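Local coordinates for protein peroxisomal acyl-coenzyme A oxidase 1 (Arabidopsis thaliana, PDB 1W07) that oxidises long- and medium-chain acyl-CoAs to 2-trans-enoyl-CoAs in peroxisomal beta-oxidation, using bound FAD and passing the electrons to oxygen to give hydrogen peroxide, at residues S215-T227 and S236-R248. The protein carries 1 engineered substitution. Residues are numbered along the deposited sequence; the frame is centred on the assembly and turned at random.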
loop_
_atom_site.group_PDB
_atom_site.type_symbol
_atom_site.label_atom_id
_atom_site.label_comp_id
_atom_site.label_asym_id
_atom_site.label_seq_id
_atom_site.Cartn_x
_atom_site.Cartn_y
_atom_site.Cartn_z
ATOM N N SER B 215 -4.719 -6.567 38.807
ATOM C CA SER B 215 -6.070 -6.045 38.698
ATOM C C SER B 215 -6.045 -4.524 38.561
ATOM O O SER B 215 -5.246 -3.835 39.201
ATOM C CB SER B 215 -6.899 -6.451 39.923
ATOM O OG SER B 215 -6.467 -5.764 41.080
ATOM N N PRO B 216 -6.903 -3.979 37.688
ATOM C CA PRO B 216 -6.977 -2.537 37.463
ATOM C C PRO B 216 -7.296 -1.809 38.766
ATOM O O PRO B 216 -8.182 -2.234 39.505
ATOM C CB PRO B 216 -8.111 -2.411 36.454
ATOM C CG PRO B 216 -7.986 -3.665 35.669
ATOM C CD PRO B 216 -7.770 -4.699 36.741
ATOM N N LEU B 217 -6.585 -0.721 39.055
ATOM C CA LEU B 217 -6.846 0.018 40.288
ATOM C C LEU B 217 -8.216 0.680 40.239
ATOM O O LEU B 217 -8.805 0.841 39.168
ATOM C CB LEU B 217 -5.769 1.081 40.542
ATOM C CG LEU B 217 -4.315 0.610 40.709
ATOM C CD1 LEU B 217 -3.541 1.656 41.505
ATOM C CD2 LEU B 217 -4.271 -0.734 41.431
ATOM N N PRO B 218 -8.751 1.071 41.407
ATOM C CA PRO B 218 -10.058 1.716 41.498
ATOM C C PRO B 218 -10.239 2.888 40.530
ATOM O O PRO B 218 -9.348 3.726 40.390
ATOM C CB PRO B 218 -10.108 2.165 42.960
ATOM C CG PRO B 218 -9.369 1.057 43.652
ATOM C CD PRO B 218 -8.164 0.885 42.751
ATOM N N ASN B 219 -11.389 2.923 39.863
ATOM C CA ASN B 219 -11.740 3.986 38.922
ATOM C C ASN B 219 -10.947 3.979 37.613
ATOM O O ASN B 219 -10.983 4.941 36.836
ATOM C CB ASN B 219 -11.607 5.342 39.610
ATOM C CG ASN B 219 -12.532 5.468 40.808
ATOM O OD1 ASN B 219 -13.703 5.088 40.737
ATOM N ND2 ASN B 219 -12.016 5.997 41.909
ATOM N N ILE B 220 -10.242 2.884 37.359
ATOM C CA ILE B 220 -9.457 2.745 36.144
ATOM C C ILE B 220 -10.152 1.804 35.170
ATOM O O ILE B 220 -10.435 0.658 35.505
ATOM C CB ILE B 220 -8.046 2.183 36.450
ATOM C CG1 ILE B 220 -7.243 3.189 37.275
ATOM C CG2 ILE B 220 -7.309 1.859 35.143
ATOM C CD1 ILE B 220 -6.887 4.459 36.523
ATOM N N THR B 221 -10.425 2.303 33.968
ATOM C CA THR B 221 -11.046 1.509 32.907
ATOM C C THR B 221 -9.983 1.374 31.817
ATOM O O THR B 221 -9.599 2.370 31.202
ATOM C CB THR B 221 -12.282 2.213 32.339
ATOM O OG1 THR B 221 -13.266 2.353 33.368
ATOM C CG2 THR B 221 -12.881 1.417 31.191
ATOM N N VAL B 222 -9.501 0.153 31.601
ATOM C CA VAL B 222 -8.460 -0.090 30.604
ATOM C C VAL B 222 -8.715 -1.361 29.794
ATOM O O VAL B 222 -9.316 -2.316 30.284
ATOM C CB VAL B 222 -7.057 -0.171 31.280
ATOM C CG1 VAL B 222 -7.019 -1.330 32.281
ATOM C CG2 VAL B 222 -5.966 -0.330 30.230
ATOM N N GLY B 223 -8.257 -1.371 28.545
ATOM C CA GLY B 223 -8.454 -2.533 27.699
ATOM C C GLY B 223 -7.741 -2.359 26.372
ATOM O O GLY B 223 -7.082 -1.341 26.151
ATOM N N ASP B 224 -7.886 -3.355 25.501
ATOM C CA ASP B 224 -7.269 -3.356 24.177
ATOM C C ASP B 224 -8.222 -2.729 23.172
ATOM O O ASP B 224 -9.435 -2.931 23.245
ATOM C CB ASP B 224 -6.915 -4.802 23.794
ATOM C CG ASP B 224 -6.208 -4.908 22.458
ATOM O OD1 ASP B 224 -6.903 -4.985 21.424
ATOM O OD2 ASP B 224 -4.957 -4.904 22.441
ATOM N N ILE B 225 -7.682 -1.976 22.215
ATOM C CA ILE B 225 -8.533 -1.296 21.235
ATOM C C ILE B 225 -8.978 -2.142 20.043
ATOM O O ILE B 225 -9.798 -1.693 19.241
ATOM C CB ILE B 225 -7.857 -0.035 20.684
ATOM C CG1 ILE B 225 -6.563 -0.406 19.935
ATOM C CG2 ILE B 225 -7.556 0.930 21.820
ATOM C CD1 ILE B 225 -5.965 0.763 19.183
ATOM N N GLY B 226 -8.450 -3.356 19.921
ATOM C CA GLY B 226 -8.877 -4.194 18.815
ATOM C C GLY B 226 -7.814 -4.623 17.819
ATOM O O GLY B 226 -6.670 -4.174 17.859
ATOM N N THR B 227 -8.216 -5.505 16.908
ATOM C CA THR B 227 -7.326 -6.044 15.895
ATOM C C THR B 227 -6.943 -4.993 14.864
ATOM O O THR B 227 -7.768 -4.189 14.424
ATOM C CB THR B 227 -7.965 -7.273 15.195
ATOM O OG1 THR B 227 -8.202 -8.286 16.172
ATOM C CG2 THR B 227 -7.036 -7.834 14.119
ATOM N N SER B 236 0.563 -8.183 18.035
ATOM C CA SER B 236 1.229 -8.768 19.191
ATOM C C SER B 236 1.324 -7.652 20.239
ATOM O O SER B 236 1.624 -7.907 21.409
ATOM C CB SER B 236 2.633 -9.234 18.820
ATOM O OG SER B 236 3.353 -8.201 18.178
ATOM N N MET B 237 1.078 -6.418 19.799
ATOM C CA MET B 237 1.129 -5.248 20.670
ATOM C C MET B 237 -0.248 -5.010 21.264
ATOM O O MET B 237 -1.260 -5.080 20.561
ATOM C CB MET B 237 1.555 -4.004 19.876
ATOM C CG MET B 237 1.607 -2.677 20.667
ATOM S SD MET B 237 3.045 -2.557 21.785
ATOM C CE MET B 237 4.394 -2.182 20.638
ATOM N N ASP B 238 -0.290 -4.744 22.565
ATOM C CA ASP B 238 -1.561 -4.471 23.213
ATOM C C ASP B 238 -1.828 -2.971 23.258
ATOM O O ASP B 238 -1.637 -2.331 24.294
ATOM C CB ASP B 238 -1.593 -5.049 24.637
ATOM C CG ASP B 238 -0.411 -4.611 25.474
ATOM O OD1 ASP B 238 -0.622 -4.271 26.658
ATOM O OD2 ASP B 238 0.734 -4.621 24.962
ATOM N N ASN B 239 -2.249 -2.410 22.122
ATOM C CA ASN B 239 -2.574 -0.987 22.073
ATOM C C ASN B 239 -3.898 -0.859 22.801
ATOM O O ASN B 239 -4.835 -1.631 22.556
ATOM C CB ASN B 239 -2.696 -0.495 20.625
ATOM C CG ASN B 239 -1.372 -0.544 19.890
ATOM O OD1 ASN B 239 -1.098 -1.484 19.152
ATOM N ND2 ASN B 239 -0.529 0.461 20.120
ATOM N N GLY B 240 -3.994 0.095 23.714
ATOM C CA GLY B 240 -5.229 0.156 24.458
ATOM C C GLY B 240 -5.915 1.474 24.651
ATOM O O GLY B 240 -5.542 2.501 24.083
ATOM N N PHE B 241 -6.973 1.422 25.443
ATOM C CA PHE B 241 -7.711 2.624 25.757
ATOM C C PHE B 241 -7.630 2.759 27.269
ATOM O O PHE B 241 -7.277 1.805 27.965
ATOM C CB PHE B 241 -9.155 2.514 25.258
ATOM C CG PHE B 241 -9.904 1.346 25.812
ATOM C CD1 PHE B 241 -10.453 1.391 27.092
ATOM C CD2 PHE B 241 -10.086 0.199 25.041
ATOM C CE1 PHE B 241 -11.182 0.299 27.595
ATOM C CE2 PHE B 241 -10.803 -0.885 25.528
ATOM C CZ PHE B 241 -11.356 -0.831 26.819
ATOM N N LEU B 242 -7.930 3.943 27.776
ATOM C CA LEU B 242 -7.849 4.177 29.212
ATOM C C LEU B 242 -8.705 5.361 29.600
ATOM O O LEU B 242 -8.598 6.430 29.004
ATOM C CB LEU B 242 -6.397 4.446 29.617
ATOM C CG LEU B 242 -6.096 4.898 31.059
ATOM C CD1 LEU B 242 -6.568 3.848 32.045
ATOM C CD2 LEU B 242 -4.600 5.123 31.209
ATOM N N MET B 243 -9.552 5.167 30.602
ATOM C CA MET B 243 -10.429 6.228 31.083
ATOM C C MET B 243 -10.231 6.341 32.598
ATOM O O MET B 243 -10.021 5.337 33.280
ATOM C CB MET B 243 -11.906 5.905 30.779
ATOM C CG MET B 243 -12.280 5.744 29.286
ATOM S SD MET B 243 -14.080 5.833 28.939
ATOM C CE MET B 243 -14.678 4.398 29.798
ATOM N N PHE B 244 -10.277 7.561 33.121
ATOM C CA PHE B 244 -10.124 7.778 34.550
ATOM C C PHE B 244 -11.407 8.379 35.113
ATOM O O PHE B 244 -11.929 9.350 34.564
ATOM C CB PHE B 244 -8.971 8.737 34.844
ATOM C CG PHE B 244 -7.713 8.431 34.090
ATOM C CD1 PHE B 244 -7.537 8.894 32.790
ATOM C CD2 PHE B 244 -6.694 7.703 34.686
ATOM C CE1 PHE B 244 -6.367 8.639 32.093
ATOM C CE2 PHE B 244 -5.514 7.443 33.998
ATOM C CZ PHE B 244 -5.350 7.912 32.701
ATOM N N ASP B 245 -11.931 7.796 36.189
ATOM C CA ASP B 245 -13.135 8.333 36.822
ATOM C C ASP B 245 -12.648 9.038 38.085
ATOM O O ASP B 245 -12.682 8.475 39.174
ATOM C CB ASP B 245 -14.121 7.219 37.195
ATOM C CG ASP B 245 -15.456 7.766 37.694
ATOM O OD1 ASP B 245 -15.520 8.979 37.971
ATOM O OD2 ASP B 245 -16.437 6.998 37.806
ATOM N N HIS B 246 -12.171 10.267 37.922
ATOM C CA HIS B 246 -11.657 11.054 39.037
ATOM C C HIS B 246 -10.586 10.299 39.826
ATOM O O HIS B 246 -10.652 10.201 41.054
ATOM C CB HIS B 246 -12.811 11.460 39.959
ATOM C CG HIS B 246 -13.857 12.288 39.279
ATOM N ND1 HIS B 246 -13.619 13.576 38.847
ATOM C CD2 HIS B 246 -15.132 12.003 38.929
ATOM C CE1 HIS B 246 -14.703 14.044 38.254
ATOM N NE2 HIS B 246 -15.635 13.110 38.292
ATOM N N VAL B 247 -9.599 9.768 39.111
ATOM C CA VAL B 247 -8.503 9.044 39.740
ATOM C C VAL B 247 -7.611 10.041 40.472
ATOM O O VAL B 247 -7.391 11.154 39.992
ATOM C CB VAL B 247 -7.659 8.276 38.686
ATOM C CG1 VAL B 247 -6.387 7.732 39.322
ATOM C CG2 VAL B 247 -8.476 7.137 38.106
ATOM N N ARG B 248 -7.099 9.637 41.629
ATOM C CA ARG B 248 -6.250 10.502 42.433
ATOM C C ARG B 248 -4.811 10.010 42.549
ATOM O O ARG B 248 -4.552 8.827 42.779
ATOM C CB ARG B 248 -6.864 10.670 43.833
ATOM C CG ARG B 248 -8.130 11.527 43.880
ATOM C CD ARG B 248 -8.768 11.528 45.273
ATOM N NE ARG B 248 -9.881 12.474 45.360
ATOM C CZ ARG B 248 -9.748 13.772 45.623
ATOM N NH1 ARG B 248 -8.548 14.290 45.843
ATOM N NH2 ARG B 248 -10.815 14.559 45.640
HETATM O O HOH W 1 -15.518 4.798 38.715
HETATM O O HOH W 2 -4.860 -3.393 19.899
#
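Phe241 lays its ring across the backbone of Gly223: the Gly223 CA stands 3.8 Å from the Phe241 ring centroid, 25° off the ring normal, a CH-pi contact over the face. A chi1 of 58° tucks the Phe241 ring back over its own backbone and across to the neighbouring strand, where a side chain at Gly223 would collide with it. Thr221 CG2, Ile225 CG2 and the Asp224 carbonyl O meet the ring edge, and Phe630 of the second subunit packs edge-to-face against it. A leucine in place of Phe241 would probably lose the flat cover over Gly223 and leave Phe630 of the second subunit without its aromatic mate. Strand 220-224 is an outer strand and 240-244 the central one of a three-stranded antiparallel sheet in the acyl-CoA dehydrogenase-type middle domain, and Thr221 with Met243 forms a reciprocal hydrogen-bonded pair, Met243 N to Thr221 O at 2.9 Å. On the face that carries Ile220, Val222, Leu242 and Phe244, Ile220 lies alongside Phe244, while Ile220 CD1 presses on Val247 CG2 at a tight 3.5 Å. Ile220 CG2 meets Leu242 CD1. Water 1 donates to both Asn219 OD1 and Asp245 OD2, whose amide and carboxylate planes stand 57° apart. At the opposite end Ile225 N donates to Asn239 O (2.9 Å), and Asn239, whose ND2 is held by the Trp175 carbonyl, touches the FAD. Asp224 OD1 accepts from Gly226 N at 2.7 Å, an Asx turn, and also pairs with Arg58.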